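Local coordinates for protein aminoglycoside N(3)-acetyltransferase, AAC(3)-IVa (Escherichia coli, PDB 6MN3) that transfers an acetyl group from acetyl-CoA to the 3-amino group of 2-deoxystreptamine antibiotics, probably giving resistance to drugs such as gentamicin, kanamycin, tobramycin, neomycin and apramycin, at residues 57-62 with 106-111; 114-119 with 133-138. One frame throughout, in Å; residues are numbered along the deposited sequence.

Contact 1. Residues 57-62 with 106-111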
loop_
_atom_site.group_PDB
_atom_site.type_symbol
_atom_site.label_atom_id
_atom_site.label_comp_id
_atom_site.label_asym_id
_atom_site.label_seq_id
_atom_site.Cartn_x
_atom_site.Cartn_y
_atom_site.Cartn_z
ATOM N N GLY A 57 -3.674 10.233 18.454
ATOM C CA GLY A 57 -4.960 9.825 17.929
ATOM C C GLY A 57 -4.865 9.164 16.570
ATOM O O GLY A 57 -5.792 8.469 16.146
ATOM N N GLY A 58 -3.742 9.364 15.880
ATOM C CA GLY A 58 -3.590 8.824 14.548
ATOM C C GLY A 58 -3.208 7.357 14.540
ATOM O O GLY A 58 -2.680 6.812 15.506
ATOM N N THR A 59 -3.482 6.709 13.410
ATOM C CA THR A 59 -3.159 5.303 13.217
ATOM C C THR A 59 -2.350 5.148 11.940
ATOM O O THR A 59 -2.763 5.625 10.877
ATOM C CB THR A 59 -4.423 4.445 13.155
ATOM O OG1 THR A 59 -5.149 4.583 14.382
ATOM C CG2 THR A 59 -4.060 2.981 12.947
ATOM N N LEU A 60 -1.202 4.487 12.049
ATOM C CA LEU A 60 -0.287 4.281 10.933
ATOM C C LEU A 60 -0.425 2.856 10.420
ATOM O O LEU A 60 -0.366 1.904 11.203
ATOM C CB LEU A 60 1.155 4.548 11.365
ATOM C CG LEU A 60 2.259 4.177 10.380
ATOM C CD1 LEU A 60 2.148 5.019 9.118
ATOM C CD2 LEU A 60 3.622 4.352 11.036
ATOM N N VAL A 61 -0.607 2.710 9.108
ATOM C CA VAL A 61 -0.808 1.408 8.484
ATOM C C VAL A 61 0.219 1.223 7.377
ATOM O O VAL A 61 0.525 2.162 6.635
ATOM C CB VAL A 61 -2.238 1.253 7.924
ATOM C CG1 VAL A 61 -2.516 -0.203 7.598
ATOM C CG2 VAL A 61 -3.263 1.787 8.914
ATOM N N MET A 62 0.746 0.008 7.262
ATOM C CA MET A 62 1.713 -0.349 6.237
ATOM C C MET A 62 1.422 -1.750 5.723
ATOM O O MET A 62 0.938 -2.604 6.475
ATOM C CB MET A 62 3.154 -0.303 6.764
ATOM C CG MET A 62 3.640 1.072 7.145
ATOM S SD MET A 62 5.380 1.017 7.583
ATOM C CE MET A 62 5.545 2.543 8.502
ATOM N N PHE A 106 -1.320 -6.756 6.680
ATOM C CA PHE A 106 -0.899 -5.382 6.893
ATOM C C PHE A 106 -0.463 -5.227 8.345
ATOM O O PHE A 106 -0.678 -6.110 9.181
ATOM C CB PHE A 106 -2.029 -4.394 6.570
ATOM C CG PHE A 106 -2.186 -4.100 5.104
ATOM C CD1 PHE A 106 -1.858 -2.855 4.596
ATOM C CD2 PHE A 106 -2.675 -5.063 4.236
ATOM C CE1 PHE A 106 -2.007 -2.576 3.249
ATOM C CE2 PHE A 106 -2.825 -4.791 2.888
ATOM C CZ PHE A 106 -2.490 -3.545 2.394
ATOM N N ALA A 107 0.156 -4.092 8.646
ATOM C CA ALA A 107 0.543 -3.758 10.009
ATOM C C ALA A 107 -0.010 -2.386 10.356
ATOM O O ALA A 107 0.012 -1.473 9.525
ATOM C CB ALA A 107 2.065 -3.777 10.185
ATOM N N ALA A 108 -0.511 -2.243 11.580
ATOM C CA ALA A 108 -1.145 -1.001 11.990
ATOM C C ALA A 108 -0.860 -0.734 13.460
ATOM O O ALA A 108 -0.861 -1.656 14.280
ATOM C CB ALA A 108 -2.657 -1.039 11.735
ATOM N N ALA A 109 -0.617 0.536 13.782
ATOM C CA ALA A 109 -0.360 0.971 15.151
ATOM C C ALA A 109 -1.106 2.273 15.391
ATOM O O ALA A 109 -0.896 3.251 14.666
ATOM C CB ALA A 109 1.139 1.153 15.408
ATOM N N GLY A 110 -1.971 2.284 16.402
ATOM C CA GLY A 110 -2.792 3.433 16.700
ATOM C C GLY A 110 -4.155 3.020 17.215
ATOM O O GLY A 110 -4.475 1.830 17.296
ATOM N N PRO A 111 -4.993 3.998 17.571
ATOM C CA PRO A 111 -6.320 3.668 18.119
ATOM C C PRO A 111 -7.226 2.945 17.139
ATOM O O PRO A 111 -8.270 2.433 17.559
ATOM C CB PRO A 111 -6.900 5.040 18.497
ATOM C CG PRO A 111 -5.727 5.975 18.532
ATOM C CD PRO A 111 -4.760 5.451 17.520
#
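Leu60 and Met62 join Ala109 and Ala107 in an antiparallel pairing inside the central mixed sheet: strand 59-62 runs at 166° to strand 106-109, and its other edge bonds in parallel to strand 26-31. Leu60 with Ala109 and Met62 with Ala107 are the hydrogen-bonded pairs. Leu60 N reaches Ala109 O at 2.9 Å, and Ala109 N returns to Leu60 O; at the next hydrogen-bonded pair, Ala107 N gives Met62 O a bond of 2.7 Å. Between them sits the non-hydrogen-bonded pair Val61 and Ala108, where the alpha carbons close to 4.3 Å and Ala108 CA lends a CA-H...O contact to Leu60 O.

Leu60, Met62, Ala107 and Ala109 share one face of the sheet, covered by Phe91 of helix 86-91 and by helix 42-54. Val61 and Ala108 occupy the other face, under helix 113-117. Here the two methyls of Val61 divide their work: CG2 meets Ala108 CB at 4.0 Å, while CG1, anti to the backbone N (chi1 -166°), comes within 4.1 Å of Phe106 CD1, the valine roughly perpendicular to the phenylalanine side chain.

At the far end Gly110 leaves the strand at a phi of 145°. Thr59 CA, Gly58 O and the preceding carbonyl leave no room there for a beta carbon. Pro111 then swings back against Gly57 and Gly58, just ahead of strand 59-62, its CD 3.2 Å from Gly58 O. Thr59 and Pro111 lie alongside one another, pointing opposite ways; Thr59 OG1 approaches Pro111 N at 3.2 Å, but that nitrogen has no hydrogen to offer, and the hydroxyl bonds instead to Gln112 N. Backbone bonds therefore set the pairing, and three small alanines let strand 106-109 lie close under both covering layers.

Contact 2. Residues 114-119 with 133-138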
loop_
_atom_site.group_PDB
_atom_site.type_symbol
_atom_site.label_atom_id
_atom_site.label_comp_id
_atom_site.label_asym_id
_atom_site.label_seq_id
_atom_site.Cartn_x
_atom_site.Cartn_y
_atom_site.Cartn_z
ATOM N N GLU A 114 -6.811 -2.122 15.409
ATOM C CA GLU A 114 -7.632 -3.322 15.522
ATOM C C GLU A 114 -8.672 -3.396 14.406
ATOM O O GLU A 114 -8.928 -4.473 13.857
ATOM C CB GLU A 114 -8.302 -3.359 16.903
ATOM C CG GLU A 114 -9.299 -2.218 17.204
ATOM C CD GLU A 114 -8.722 -0.809 17.039
ATOM O OE1 GLU A 114 -7.486 -0.646 17.111
ATOM O OE2 GLU A 114 -9.511 0.131 16.803
ATOM N N GLN A 115 -9.279 -2.262 14.049
ATOM C CA GLN A 115 -10.348 -2.279 13.055
ATOM C C GLN A 115 -9.802 -2.528 11.654
ATOM O O GLN A 115 -10.450 -3.190 10.835
ATOM C CB GLN A 115 -11.125 -0.963 13.108
ATOM C CG GLN A 115 -12.515 -1.029 12.507
ATOM C CD GLN A 115 -13.018 0.337 12.095
ATOM O OE1 GLN A 115 -13.072 1.261 12.909
ATOM N NE2 GLN A 115 -13.377 0.479 10.824
ATOM N N ILE A 116 -8.610 -2.006 11.364
ATOM C CA ILE A 116 -7.994 -2.186 10.056
ATOM C C ILE A 116 -7.403 -3.583 9.889
ATOM O O ILE A 116 -7.288 -4.074 8.759
ATOM C CB ILE A 116 -6.939 -1.082 9.859
ATOM C CG1 ILE A 116 -7.621 0.289 9.827
ATOM C CG2 ILE A 116 -6.120 -1.295 8.590
ATOM C CD1 ILE A 116 -6.730 1.430 10.261
ATOM N N ILE A 117 -7.074 -4.259 10.989
ATOM C CA ILE A 117 -6.358 -5.529 10.938
ATOM C C ILE A 117 -7.268 -6.744 11.147
ATOM O O ILE A 117 -6.912 -7.851 10.713
ATOM C CB ILE A 117 -5.214 -5.499 11.980
ATOM C CG1 ILE A 117 -4.128 -4.515 11.537
ATOM C CG2 ILE A 117 -4.620 -6.871 12.236
ATOM C CD1 ILE A 117 -3.527 -4.835 10.188
ATOM N N SER A 118 -8.460 -6.556 11.720
ATOM C CA SER A 118 -9.240 -7.655 12.287
ATOM C C SER A 118 -9.630 -8.742 11.284
ATOM O O SER A 118 -9.895 -9.875 11.701
ATOM C CB SER A 118 -10.509 -7.098 12.930
ATOM O OG SER A 118 -11.437 -6.680 11.942
ATOM N N ASP A 119 -9.674 -8.442 9.989
ATOM C CA ASP A 119 -10.382 -9.335 9.081
ATOM C C ASP A 119 -9.574 -10.593 8.753
ATOM O O ASP A 119 -8.341 -10.558 8.719
ATOM C CB ASP A 119 -10.730 -8.605 7.794
ATOM C CG ASP A 119 -11.737 -7.500 8.015
ATOM O OD1 ASP A 119 -12.058 -7.210 9.189
ATOM O OD2 ASP A 119 -12.208 -6.921 7.017
ATOM N N ALA A 133 -9.346 -1.839 2.362
ATOM C CA ALA A 133 -10.706 -1.319 2.324
ATOM C C ALA A 133 -11.113 -0.706 3.656
ATOM O O ALA A 133 -11.916 0.233 3.680
ATOM C CB ALA A 133 -11.685 -2.428 1.935
ATOM N N ARG A 134 -10.571 -1.215 4.767
ATOM C CA ARG A 134 -10.858 -0.619 6.068
ATOM C C ARG A 134 -10.237 0.767 6.197
ATOM O O ARG A 134 -10.792 1.628 6.885
ATOM C CB ARG A 134 -10.371 -1.540 7.187
ATOM C CG ARG A 134 -10.997 -2.928 7.154
ATOM C CD ARG A 134 -12.491 -2.865 7.441
ATOM N NE ARG A 134 -13.260 -3.734 6.554
ATOM C CZ ARG A 134 -14.066 -4.706 6.968
ATOM N NH1 ARG A 134 -14.206 -4.949 8.264
ATOM N NH2 ARG A 134 -14.722 -5.447 6.085
ATOM N N VAL A 135 -9.097 1.001 5.545
ATOM C CA VAL A 135 -8.550 2.352 5.479
ATOM C C VAL A 135 -9.464 3.254 4.656
ATOM O O VAL A 135 -9.694 4.418 5.005
ATOM C CB VAL A 135 -7.120 2.316 4.908
ATOM C CG1 VAL A 135 -6.646 3.718 4.543
ATOM C CG2 VAL A 135 -6.163 1.661 5.899
ATOM N N HIS A 136 -10.011 2.722 3.561
ATOM C CA HIS A 136 -10.885 3.514 2.701
ATOM C C HIS A 136 -12.164 3.915 3.427
ATOM O O HIS A 136 -12.629 5.054 3.294
ATOM C CB HIS A 136 -11.207 2.727 1.430
ATOM C CG HIS A 136 -12.194 3.401 0.529
ATOM N ND1 HIS A 136 -13.549 3.158 0.595
ATOM C CD2 HIS A 136 -12.021 4.304 -0.465
ATOM C CE1 HIS A 136 -14.170 3.886 -0.317
ATOM N NE2 HIS A 136 -13.266 4.589 -0.973
ATOM N N GLU A 137 -12.742 3.002 4.208
ATOM C CA GLU A 137 -13.977 3.322 4.912
ATOM C C GLU A 137 -13.746 4.252 6.098
ATOM O O GLU A 137 -14.699 4.879 6.570
ATOM C CB GLU A 137 -14.675 2.035 5.363
ATOM C CG GLU A 137 -14.494 1.678 6.827
ATOM C CD GLU A 137 -15.310 0.462 7.232
ATOM O OE1 GLU A 137 -16.393 0.245 6.645
ATOM O OE2 GLU A 137 -14.868 -0.279 8.135
ATOM N N LEU A 138 -12.509 4.364 6.579
ATOM C CA LEU A 138 -12.171 5.287 7.652
ATOM C C LEU A 138 -11.615 6.608 7.132
ATOM O O LEU A 138 -11.037 7.374 7.909
ATOM C CB LEU A 138 -11.176 4.636 8.616
ATOM C CG LEU A 138 -11.778 3.619 9.588
ATOM C CD1 LEU A 138 -10.782 2.519 9.904
ATOM C CD2 LEU A 138 -12.244 4.299 10.864
#
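Arg134 lies against Gln115, Ile116 and Asp119 where helices 113-117 and 131-137 meet on one face of the central sheet. Its CB points at helix 113-117 and rests 3.8 Å from Ile116 CA, where the alpha carbons of the two segments come nearest. CG then passes Gln115 O at 3.7 Å, and CD stays beside the same carbonyl. The chain bends at chi2 (-66°) and again at chi3, which brings the guanidinium round to Asp119. There the carboxylate stands almost upright on one guanidinium face, the two planes 82° apart, with Asp119 OD2 above the plane. NE and NH2 both have OD2 as their nearest atom of Asp119, while NH1 also lies 3.3 Å from Asp119 OD1. The salt bridge is one of charge alone, since no N-H points at OD2, and that oxygen sits too close to CZ for its position to be trusted. Asp119 OD1 has a clearer partner: Ser118 OG donates to it at 2.9 Å.

Beneath these charges the contact turns apolar. Ile116 sends CG2 to Val135 CG2 at 4.0 Å and CG1 to Leu138 CD1 at 3.9 Å, and both Ile116 and Val135 also touch Val26 of the sheet below. Gln115 stretches across to Leu138: its OE1 takes a weak hydrogen bond from Gln112 NE2, and Gln115 NE2 lies 3.4 Å from Leu138 CD1.

Overall arrangement
Contact 1 is buried within the sheet, whereas contact 2 lies one layer out, between two helices over that sheet and partly open to solvent; their centres are about 10 Å apart. The chain runs from strand 106-109 into helix 113-117 by way of the turn at Gly110 and Pro111, so the second segment of contact 1 leads into the first of contact 2. The layers interlock through isoleucines: Ile116 CD1 packs on Val61 CG2 at 3.7 Å, and Ile117 CG1 on Ala108 CB at 3.8 Å. Backbone hydrogen bonds define the strand pair, while the helix pair relies on side chains, apolar toward the sheet and charged toward the outside.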